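Local coordinates for C381 turret protein (Sulfolobus turreted icosahedral virus, PDB 4IND), which forms the turrets of the viral particle, assembling as a pentamer of chains that each hold three jelly-roll domains, at residues E264-T269 and V372-A377; S295-K300 and N350-V355; A58-L63 and G137-E142. One frame throughout, in Å; residues are numbered along the deposited sequence.

In the fold
Contact 3 comes first along the chain. It lies in the first galactose-binding-like domain and closes before either of the others opens. Contacts 1 and 2 lie on the other side of the chain's centre, in the third jelly roll. Contact 2 is nested inside the loop that contact 1 closes. Their centres are about 11 Å apart, and strands 365-377 and 295-305 are neighbours in one sheet. Both touch the same phosphate. Contact 1 joins strands within that sheet, while contact 2 spans to the facing one. The centre of contact 3 lies about 51 Å from the centre of contact 1 and about 56 Å from that of contact 2, as suits an elongated chain of successive domains.

Contact 1. Residues E264-T269 and V372-A377; sequences ELVENT and VYEQIA. With 2HP (dihydrogenphosphate ion), chain B.
Q375 faces both E267 and N268 of the neighbouring strand. Its carbonyl O accepts the N-H of E267 N at 2.8 Å, with a bent angle of 135°, and a weak second bond from N268 N. Its own N returns a bond to N268 O at 2.9 Å. The Q375 side chain leaves with CG anti to the backbone N (chi1 177°). This carries CG to 3.4 Å from E267 OE2, and the carboxylate and amide planes stand 52° apart. The N268 amide lies nearly perpendicular to that of Q375. S295 of the next strand binds Q375 NE2.

A377 meets the other end of the E267 carboxylate. Its CB lies 3.6 Å from E267 OE1 and 3.7 Å from L265 CB. A377 N bonds L265 O, and a water joins L265 N to A377 O.

T269 runs beside E374, both pointing the same way. T269 OG1 and E374 OE1 share a water, 2.6 Å and 2.7 Å from it. On this face I376 CD1 reaches to 3.2 Å from O1 of the phosphate, which K231 and H296 bind. E264 turns toward R347 of the second subunit and forms a salt bridge with it.

With E267 and N268 both opposite Q375, this is a classic beta bulge in an antiparallel strand pair of the third jelly roll, beside a phosphate site.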
loop_
_atom_site.group_PDB
_atom_site.type_symbol
_atom_site.label_atom_id
_atom_site.label_comp_id
_atom_site.label_asym_id
_atom_site.label_seq_id
_atom_site.Cartn_x
_atom_site.Cartn_y
_atom_site.Cartn_z
ATOM N N GLU A 264 9.282 4.782 -9.788
ATOM C CA GLU A 264 9.481 5.353 -11.110
ATOM C C GLU A 264 10.849 6.019 -11.221
ATOM O O GLU A 264 11.269 6.766 -10.339
ATOM C CB GLU A 264 8.389 6.365 -11.459
ATOM C CG GLU A 264 8.547 6.879 -12.882
ATOM C CD GLU A 264 7.504 7.910 -13.267
ATOM O OE1 GLU A 264 7.258 8.062 -14.480
ATOM O OE2 GLU A 264 6.941 8.570 -12.364
ATOM N N LEU A 265 11.548 5.716 -12.304
ATOM C CA LEU A 265 12.852 6.292 -12.556
ATOM C C LEU A 265 12.840 7.057 -13.872
ATOM O O LEU A 265 12.826 6.470 -14.953
ATOM C CB LEU A 265 13.911 5.182 -12.588
ATOM C CG LEU A 265 15.316 5.600 -13.059
ATOM C CD1 LEU A 265 15.830 6.820 -12.314
ATOM C CD2 LEU A 265 16.295 4.428 -12.913
ATOM N N VAL A 266 12.834 8.378 -13.789
ATOM C CA VAL A 266 12.992 9.189 -14.985
ATOM C C VAL A 266 14.478 9.276 -15.294
ATOM O O VAL A 266 15.228 9.967 -14.599
ATOM C CB VAL A 266 12.403 10.583 -14.787
ATOM C CG1 VAL A 266 12.619 11.438 -16.042
ATOM C CG2 VAL A 266 10.916 10.478 -14.462
ATOM N N GLU A 267 14.908 8.553 -16.325
ATOM C CA GLU A 267 16.323 8.503 -16.658
ATOM C C GLU A 267 16.817 9.834 -17.196
ATOM O O GLU A 267 17.926 10.271 -16.895
ATOM C CB GLU A 267 16.580 7.380 -17.659
ATOM C CG GLU A 267 16.172 6.034 -17.097
ATOM C CD GLU A 267 16.468 4.878 -18.038
ATOM O OE1 GLU A 267 16.632 3.741 -17.547
ATOM O OE2 GLU A 267 16.525 5.100 -19.266
ATOM N N ASN A 268 15.978 10.480 -17.994
ATOM C CA ASN A 268 16.290 11.813 -18.488
ATOM C C ASN A 268 15.096 12.444 -19.183
ATOM O O ASN A 268 14.131 11.771 -19.548
ATOM C CB ASN A 268 17.508 11.791 -19.419
ATOM C CG ASN A 268 17.379 10.761 -20.516
ATOM O OD1 ASN A 268 16.582 10.911 -21.430
ATOM N ND2 ASN A 268 18.163 9.709 -20.437
ATOM N N THR A 269 15.156 13.755 -19.350
ATOM C CA THR A 269 14.071 14.472 -19.996
ATOM C C THR A 269 14.768 15.349 -21.010
ATOM O O THR A 269 15.795 15.934 -20.701
ATOM C CB THR A 269 13.287 15.317 -18.989
ATOM O OG1 THR A 269 12.828 14.482 -17.908
ATOM C CG2 THR A 269 12.090 16.002 -19.661
ATOM N N VAL A 372 9.451 17.427 -26.594
ATOM C CA VAL A 372 9.928 17.240 -25.235
ATOM C C VAL A 372 9.402 15.901 -24.774
ATOM O O VAL A 372 8.200 15.644 -24.863
ATOM C CB VAL A 372 9.418 18.336 -24.291
ATOM C CG1 VAL A 372 9.829 18.011 -22.868
ATOM C CG2 VAL A 372 9.975 19.691 -24.719
ATOM N N TYR A 373 10.295 15.047 -24.281
ATOM C CA TYR A 373 9.888 13.709 -23.844
ATOM C C TYR A 373 10.724 13.284 -22.659
ATOM O O TYR A 373 11.832 13.810 -22.443
ATOM C CB TYR A 373 10.064 12.701 -24.979
ATOM C CG TYR A 373 11.509 12.379 -25.280
ATOM C CD1 TYR A 373 12.148 11.318 -24.657
ATOM C CD2 TYR A 373 12.238 13.136 -26.187
ATOM C CE1 TYR A 373 13.471 11.019 -24.934
ATOM C CE2 TYR A 373 13.565 12.843 -26.469
ATOM C CZ TYR A 373 14.170 11.792 -25.829
ATOM O OH TYR A 373 15.481 11.491 -26.091
ATOM N N GLU A 374 10.205 12.335 -21.893
ATOM C CA GLU A 374 10.960 11.722 -20.826
ATOM C C GLU A 374 11.311 10.311 -21.261
ATOM O O GLU A 374 10.521 9.647 -21.937
ATOM C CB GLU A 374 10.119 11.641 -19.542
ATOM C CG GLU A 374 9.595 12.965 -19.009
ATOM C CD GLU A 374 8.698 12.784 -17.776
ATOM O OE1 GLU A 374 8.530 13.748 -17.000
ATOM O OE2 GLU A 374 8.152 11.675 -17.584
ATOM N N GLN A 375 12.498 9.854 -20.886
ATOM C CA GLN A 375 12.827 8.428 -21.001
ATOM C C GLN A 375 12.726 7.829 -19.611
ATOM O O GLN A 375 13.348 8.323 -18.662
ATOM C CB GLN A 375 14.237 8.247 -21.566
ATOM C CG GLN A 375 14.674 6.784 -21.638
ATOM C CD GLN A 375 15.904 6.596 -22.498
ATOM O OE1 GLN A 375 16.549 7.564 -22.896
ATOM N NE2 GLN A 375 16.228 5.350 -22.806
ATOM N N ILE A 376 11.933 6.770 -19.486
ATOM C CA ILE A 376 11.584 6.224 -18.193
ATOM C C ILE A 376 12.045 4.781 -18.111
ATOM O O ILE A 376 11.898 4.025 -19.072
ATOM C CB ILE A 376 10.078 6.326 -17.982
ATOM C CG1 ILE A 376 9.686 7.821 -18.007
ATOM C CG2 ILE A 376 9.665 5.644 -16.683
ATOM C CD1 ILE A 376 8.211 8.085 -18.122
ATOM N N ALA A 377 12.621 4.400 -16.971
ATOM C CA ALA A 377 13.092 3.018 -16.803
ATOM C C ALA A 377 11.941 2.049 -16.932
ATOM O O ALA A 377 10.848 2.285 -16.394
ATOM C CB ALA A 377 13.803 2.832 -15.456
HETATM P P 2HP B . 5.176 4.824 -16.664
HETATM O O1 2HP B . 5.964 5.883 -17.374
HETATM O O2 2HP B . 6.207 3.766 -16.390
HETATM O O3 2HP B . 4.030 4.310 -17.601
HETATM O O4 2HP B . 4.630 5.333 -15.298
HETATM O O HOH W 1 10.420 3.478 -14.143
HETATM O O HOH W 2 10.867 14.873 -16.183
#

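Contact 2. Residues S295-K300 and N350-V355; sequences SHLRLK and NSIQLV. With 2HP (dihydrogenphosphate ion), chain B.
H296, whose CB lies 4.4 Å from the CB of N350, presents the edge of its imidazole ring to a phosphate. O1 of the phosphate sits in the ring plane and accepts the N-H of NE2, 2.8 Å away, with an angle of 164°. O2 lies near the plane at the same edge and takes a weak bond from NE2. A chi1 of 62° sets the ring between the backbone N and carbonyl carbon, and the ring then extends to the far side of its strand from N350. Elsewhere on the ring, ND1 is held by the carbonyl of G378. With both nitrogens engaged by acceptors, the ring may well be positively charged.

The N350 amide is fixed at both ends. ND2 reaches a water that also bonds S295 O, and OD1 accepts L321 N.

Strands 295-305 and 351-358 belong to the two facing sheets of the jelly-roll sandwich. Their local axes pass 8.5 Å apart at 48°. L297 and L299 both point from one sheet into the core between them, toward I352 of the other. L299 CD1 and I352 CD1 meet tip to tip at 3.5 Å. L297 crosses I352 at a slant, with L297 CD1 at 3.9 Å from I352 CG1. The same L297 CD1 lies 3.8 Å from N350 C. L316 and I287 flank I352 within its own sheet.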
loop_
_atom_site.group_PDB
_atom_site.type_symbol
_atom_site.label_atom_id
_atom_site.label_comp_id
_atom_site.label_asym_id
_atom_site.label_seq_id
_atom_site.Cartn_x
_atom_site.Cartn_y
_atom_site.Cartn_z
ATOM N N SER A 295 13.828 0.513 -21.333
ATOM C CA SER A 295 13.182 1.781 -21.006
ATOM C C SER A 295 12.018 2.053 -21.925
ATOM O O SER A 295 11.813 1.343 -22.910
ATOM C CB SER A 295 14.190 2.931 -21.081
ATOM O OG SER A 295 14.578 3.181 -22.421
ATOM N N HIS A 296 11.250 3.093 -21.611
ATOM C CA HIS A 296 10.183 3.544 -22.497
ATOM C C HIS A 296 10.096 5.067 -22.484
ATOM O O HIS A 296 10.912 5.728 -21.845
ATOM C CB HIS A 296 8.843 2.888 -22.145
ATOM C CG HIS A 296 8.344 3.211 -20.778
ATOM N ND1 HIS A 296 8.755 2.529 -19.648
ATOM C CD2 HIS A 296 7.435 4.122 -20.349
ATOM C CE1 HIS A 296 8.140 3.017 -18.590
ATOM N NE2 HIS A 296 7.326 3.983 -18.987
ATOM N N LEU A 297 9.115 5.616 -23.193
ATOM C CA LEU A 297 9.011 7.060 -23.367
ATOM C C LEU A 297 7.705 7.638 -22.852
ATOM O O LEU A 297 6.714 6.929 -22.664
ATOM C CB LEU A 297 9.144 7.411 -24.853
ATOM C CG LEU A 297 10.368 6.813 -25.549
ATOM C CD1 LEU A 297 10.277 6.963 -27.062
ATOM C CD2 LEU A 297 11.623 7.475 -25.019
ATOM N N ARG A 298 7.711 8.945 -22.636
ATOM C CA ARG A 298 6.493 9.683 -22.351
ATOM C C ARG A 298 6.622 11.037 -23.059
ATOM O O ARG A 298 7.592 11.757 -22.846
ATOM C CB ARG A 298 6.346 9.879 -20.847
ATOM C CG ARG A 298 5.092 10.596 -20.456
ATOM C CD ARG A 298 4.881 10.552 -18.969
ATOM N NE ARG A 298 3.549 11.034 -18.638
ATOM C CZ ARG A 298 3.009 10.973 -17.428
ATOM N NH1 ARG A 298 3.695 10.445 -16.427
ATOM N NH2 ARG A 298 1.782 11.434 -17.224
ATOM N N LEU A 299 5.667 11.369 -23.925
ATOM C CA LEU A 299 5.755 12.611 -24.706
ATOM C C LEU A 299 4.960 13.683 -24.015
ATOM O O LEU A 299 3.818 13.443 -23.620
ATOM C CB LEU A 299 5.213 12.423 -26.121
ATOM C CG LEU A 299 5.685 11.214 -26.915
ATOM C CD1 LEU A 299 5.186 11.306 -28.354
ATOM C CD2 LEU A 299 7.197 11.110 -26.873
ATOM N N LYS A 300 5.550 14.872 -23.880
ATOM C CA LYS A 300 4.909 15.944 -23.125
ATOM C C LYS A 300 4.449 17.092 -24.021
ATOM O O LYS A 300 3.454 17.752 -23.745
ATOM C CB LYS A 300 5.863 16.479 -22.049
ATOM C CG LYS A 300 6.432 15.418 -21.137
ATOM C CD LYS A 300 5.333 14.667 -20.417
ATOM C CE LYS A 300 4.648 15.535 -19.373
ATOM N NZ LYS A 300 3.733 14.735 -18.498
ATOM N N ASN A 350 7.272 3.345 -26.929
ATOM C CA ASN A 350 8.729 3.202 -26.942
ATOM C C ASN A 350 9.308 3.499 -28.312
ATOM O O ASN A 350 10.500 3.309 -28.555
ATOM C CB ASN A 350 9.169 1.814 -26.442
ATOM C CG ASN A 350 8.510 0.676 -27.189
ATOM O OD1 ASN A 350 8.029 0.851 -28.304
ATOM N ND2 ASN A 350 8.474 -0.509 -26.563
ATOM N N SER A 351 8.453 3.954 -29.221
ATOM C CA SER A 351 8.916 4.352 -30.550
ATOM C C SER A 351 8.053 5.470 -31.117
ATOM O O SER A 351 6.823 5.419 -31.030
ATOM C CB SER A 351 8.941 3.154 -31.490
ATOM O OG SER A 351 9.511 3.515 -32.729
ATOM N N ILE A 352 8.717 6.483 -31.680
ATOM C CA ILE A 352 8.073 7.677 -32.231
ATOM C C ILE A 352 8.566 7.913 -33.651
ATOM O O ILE A 352 9.763 7.837 -33.905
ATOM C CB ILE A 352 8.463 8.931 -31.451
ATOM C CG1 ILE A 352 8.261 8.721 -29.963
ATOM C CG2 ILE A 352 7.672 10.140 -31.939
ATOM C CD1 ILE A 352 6.838 8.476 -29.597
ATOM N N GLN A 353 7.654 8.223 -34.569
ATOM C CA GLN A 353 8.047 8.607 -35.923
ATOM C C GLN A 353 7.181 9.765 -36.431
ATOM O O GLN A 353 6.070 9.998 -35.946
ATOM C CB GLN A 353 7.967 7.413 -36.885
ATOM C CG GLN A 353 6.547 6.904 -37.114
ATOM C CD GLN A 353 6.499 5.647 -37.964
ATOM O OE1 GLN A 353 7.486 4.909 -38.068
ATOM N NE2 GLN A 353 5.343 5.402 -38.591
ATOM N N LEU A 354 7.718 10.512 -37.387
ATOM C CA LEU A 354 6.973 11.572 -38.056
ATOM C C LEU A 354 6.713 11.156 -39.491
ATOM O O LEU A 354 7.640 10.789 -40.230
ATOM C CB LEU A 354 7.760 12.876 -38.051
ATOM C CG LEU A 354 7.028 14.086 -38.629
ATOM C CD1 LEU A 354 5.907 14.525 -37.702
ATOM C CD2 LEU A 354 8.000 15.228 -38.854
ATOM N N VAL A 355 5.449 11.189 -39.885
ATOM C CA VAL A 355 5.088 10.865 -41.252
ATOM C C VAL A 355 4.631 12.161 -41.896
ATOM O O VAL A 355 3.733 12.824 -41.396
ATOM C CB VAL A 355 3.977 9.805 -41.314
ATOM C CG1 VAL A 355 3.628 9.487 -42.763
ATOM C CG2 VAL A 355 4.409 8.536 -40.586
HETATM P P 2HP B . 5.176 4.824 -16.664
HETATM O O1 2HP B . 5.964 5.883 -17.374
HETATM O O2 2HP B . 6.207 3.766 -16.390
HETATM O O3 2HP B . 4.030 4.310 -17.601
HETATM O O4 2HP B . 4.630 5.333 -15.298
HETATM O O HOH W 3 10.185 -0.710 -24.058
#

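Contact 3. Residues A58-L63 and G137-E142; sequences APVVPL and GLAILE
V60 lays its two methyls along strand 138-142. V60 CG2 rests on A139 CB at 3.8 Å. V60 CG1 sits against the carbonyl carbon of G137 at 3.7 Å. The CA atoms of V60 and A139 are the closest such pair, at the single bridge.

A58 is the next bump. Its CB projects into the notch between I140 O and the L141 side chain, and A58 CB meets L141 CD2 at 3.4 Å, a tight contact. L141 starts out away from A58, but with CG anti to its carbonyl carbon (chi1 -49°) its CD2 methyl folds back over A58. P59 presents the rim of its ring, CG and CD, to the carbonyl O of I140, with CG at 3.4 Å. That oxygen is buried and has no hydrogen-bond partner. P59 CG also lies beside I140 CB, at 4.3 Å. Further along, V61 CG2 rests against L138 O at 3.7 Å.

Three backbone bonds hold these shapes together. I140 N donates to P59 O at 2.9 Å, V61 N to L138 O at 3.0 Å, and G137 N to V61 O.

The contact lays the end of the 41-60 beta hairpin antiparallel against strand 138-147, within the first galactose-binding-like jelly roll.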
loop_
_atom_site.group_PDB
_atom_site.type_symbol
_atom_site.label_atom_id
_atom_site.label_comp_id
_atom_site.label_asym_id
_atom_site.label_seq_id
_atom_site.Cartn_x
_atom_site.Cartn_y
_atom_site.Cartn_z
ATOM N N ALA A 58 26.131 -32.857 11.103
ATOM C CA ALA A 58 25.277 -32.633 9.937
ATOM C C ALA A 58 25.358 -33.815 8.986
ATOM O O ALA A 58 26.345 -34.552 9.003
ATOM C CB ALA A 58 25.682 -31.334 9.230
ATOM N N PRO A 59 24.322 -34.003 8.154
ATOM C CA PRO A 59 24.331 -35.102 7.178
ATOM C C PRO A 59 25.317 -34.808 6.033
ATOM O O PRO A 59 25.368 -33.680 5.521
ATOM C CB PRO A 59 22.870 -35.119 6.677
ATOM C CG PRO A 59 22.453 -33.656 6.813
ATOM C CD PRO A 59 23.049 -33.266 8.141
ATOM N N VAL A 60 26.133 -35.789 5.677
ATOM C CA VAL A 60 27.053 -35.656 4.552
ATOM C C VAL A 60 26.696 -36.680 3.481
ATOM O O VAL A 60 26.443 -37.838 3.801
ATOM C CB VAL A 60 28.509 -35.926 5.006
ATOM C CG1 VAL A 60 29.484 -35.731 3.834
ATOM C CG2 VAL A 60 28.880 -35.014 6.174
ATOM N N VAL A 61 26.698 -36.264 2.219
ATOM C CA VAL A 61 26.469 -37.192 1.119
ATOM C C VAL A 61 27.653 -38.155 1.012
ATOM O O VAL A 61 28.807 -37.738 0.883
ATOM C CB VAL A 61 26.263 -36.457 -0.212
ATOM C CG1 VAL A 61 25.982 -37.476 -1.333
ATOM C CG2 VAL A 61 25.126 -35.450 -0.094
ATOM N N PRO A 62 27.379 -39.459 1.070
ATOM C CA PRO A 62 28.489 -40.416 1.068
ATOM C C PRO A 62 29.005 -40.690 -0.333
ATOM O O PRO A 62 28.372 -40.251 -1.298
ATOM C CB PRO A 62 27.852 -41.688 1.644
ATOM C CG PRO A 62 26.408 -41.568 1.312
ATOM C CD PRO A 62 26.071 -40.098 1.306
ATOM N N LEU A 63 30.118 -41.419 -0.430
ATOM C CA LEU A 63 30.657 -41.846 -1.715
ATOM C C LEU A 63 29.594 -42.601 -2.480
ATOM O O LEU A 63 28.869 -43.409 -1.902
ATOM C CB LEU A 63 31.859 -42.759 -1.514
ATOM C CG LEU A 63 33.094 -42.077 -0.943
ATOM C CD1 LEU A 63 34.166 -43.115 -0.650
ATOM C CD2 LEU A 63 33.591 -41.037 -1.928
ATOM N N GLY A 137 30.340 -35.958 -0.338
ATOM C CA GLY A 137 31.281 -35.185 0.455
ATOM C C GLY A 137 30.717 -33.841 0.893
ATOM O O GLY A 137 31.302 -33.177 1.739
ATOM N N LEU A 138 29.583 -33.441 0.326
ATOM C CA LEU A 138 28.940 -32.194 0.766
ATOM C C LEU A 138 28.127 -32.466 2.027
ATOM O O LEU A 138 27.289 -33.370 2.058
ATOM C CB LEU A 138 28.008 -31.644 -0.306
ATOM C CG LEU A 138 28.471 -30.584 -1.286
ATOM C CD1 LEU A 138 27.236 -29.915 -1.896
ATOM C CD2 LEU A 138 29.411 -29.554 -0.632
ATOM N N ALA A 139 28.400 -31.709 3.077
ATOM C CA ALA A 139 27.560 -31.696 4.264
ATOM C C ALA A 139 26.433 -30.680 4.027
ATOM O O ALA A 139 26.684 -29.581 3.521
ATOM C CB ALA A 139 28.410 -31.261 5.468
ATOM N N ILE A 140 25.205 -31.041 4.392
ATOM C CA ILE A 140 24.078 -30.125 4.259
ATOM C C ILE A 140 23.675 -29.606 5.633
ATOM O O ILE A 140 23.184 -30.363 6.465
ATOM C CB ILE A 140 22.889 -30.829 3.597
ATOM C CG1 ILE A 140 23.362 -31.614 2.372
ATOM C CG2 ILE A 140 21.800 -29.832 3.225
ATOM C CD1 ILE A 140 22.344 -32.617 1.846
ATOM N N LEU A 141 23.876 -28.311 5.872
ATOM C CA LEU A 141 23.674 -27.759 7.218
ATOM C C LEU A 141 22.291 -27.130 7.426
ATOM O O LEU A 141 21.692 -27.280 8.502
ATOM C CB LEU A 141 24.753 -26.729 7.576
ATOM C CG LEU A 141 26.236 -27.040 7.372
ATOM C CD1 LEU A 141 27.102 -26.142 8.260
ATOM C CD2 LEU A 141 26.549 -28.482 7.619
ATOM N N GLU A 142 21.814 -26.402 6.420
ATOM C CA GLU A 142 20.517 -25.714 6.516
ATOM C C GLU A 142 19.875 -25.673 5.150
ATOM O O GLU A 142 20.556 -25.664 4.147
ATOM C CB GLU A 142 20.652 -24.282 7.043
ATOM C CG GLU A 142 21.200 -24.136 8.456
ATOM C CD GLU A 142 21.473 -22.661 8.832
ATOM O OE1 GLU A 142 22.624 -22.356 9.222
ATOM O OE2 GLU A 142 20.540 -21.819 8.771
#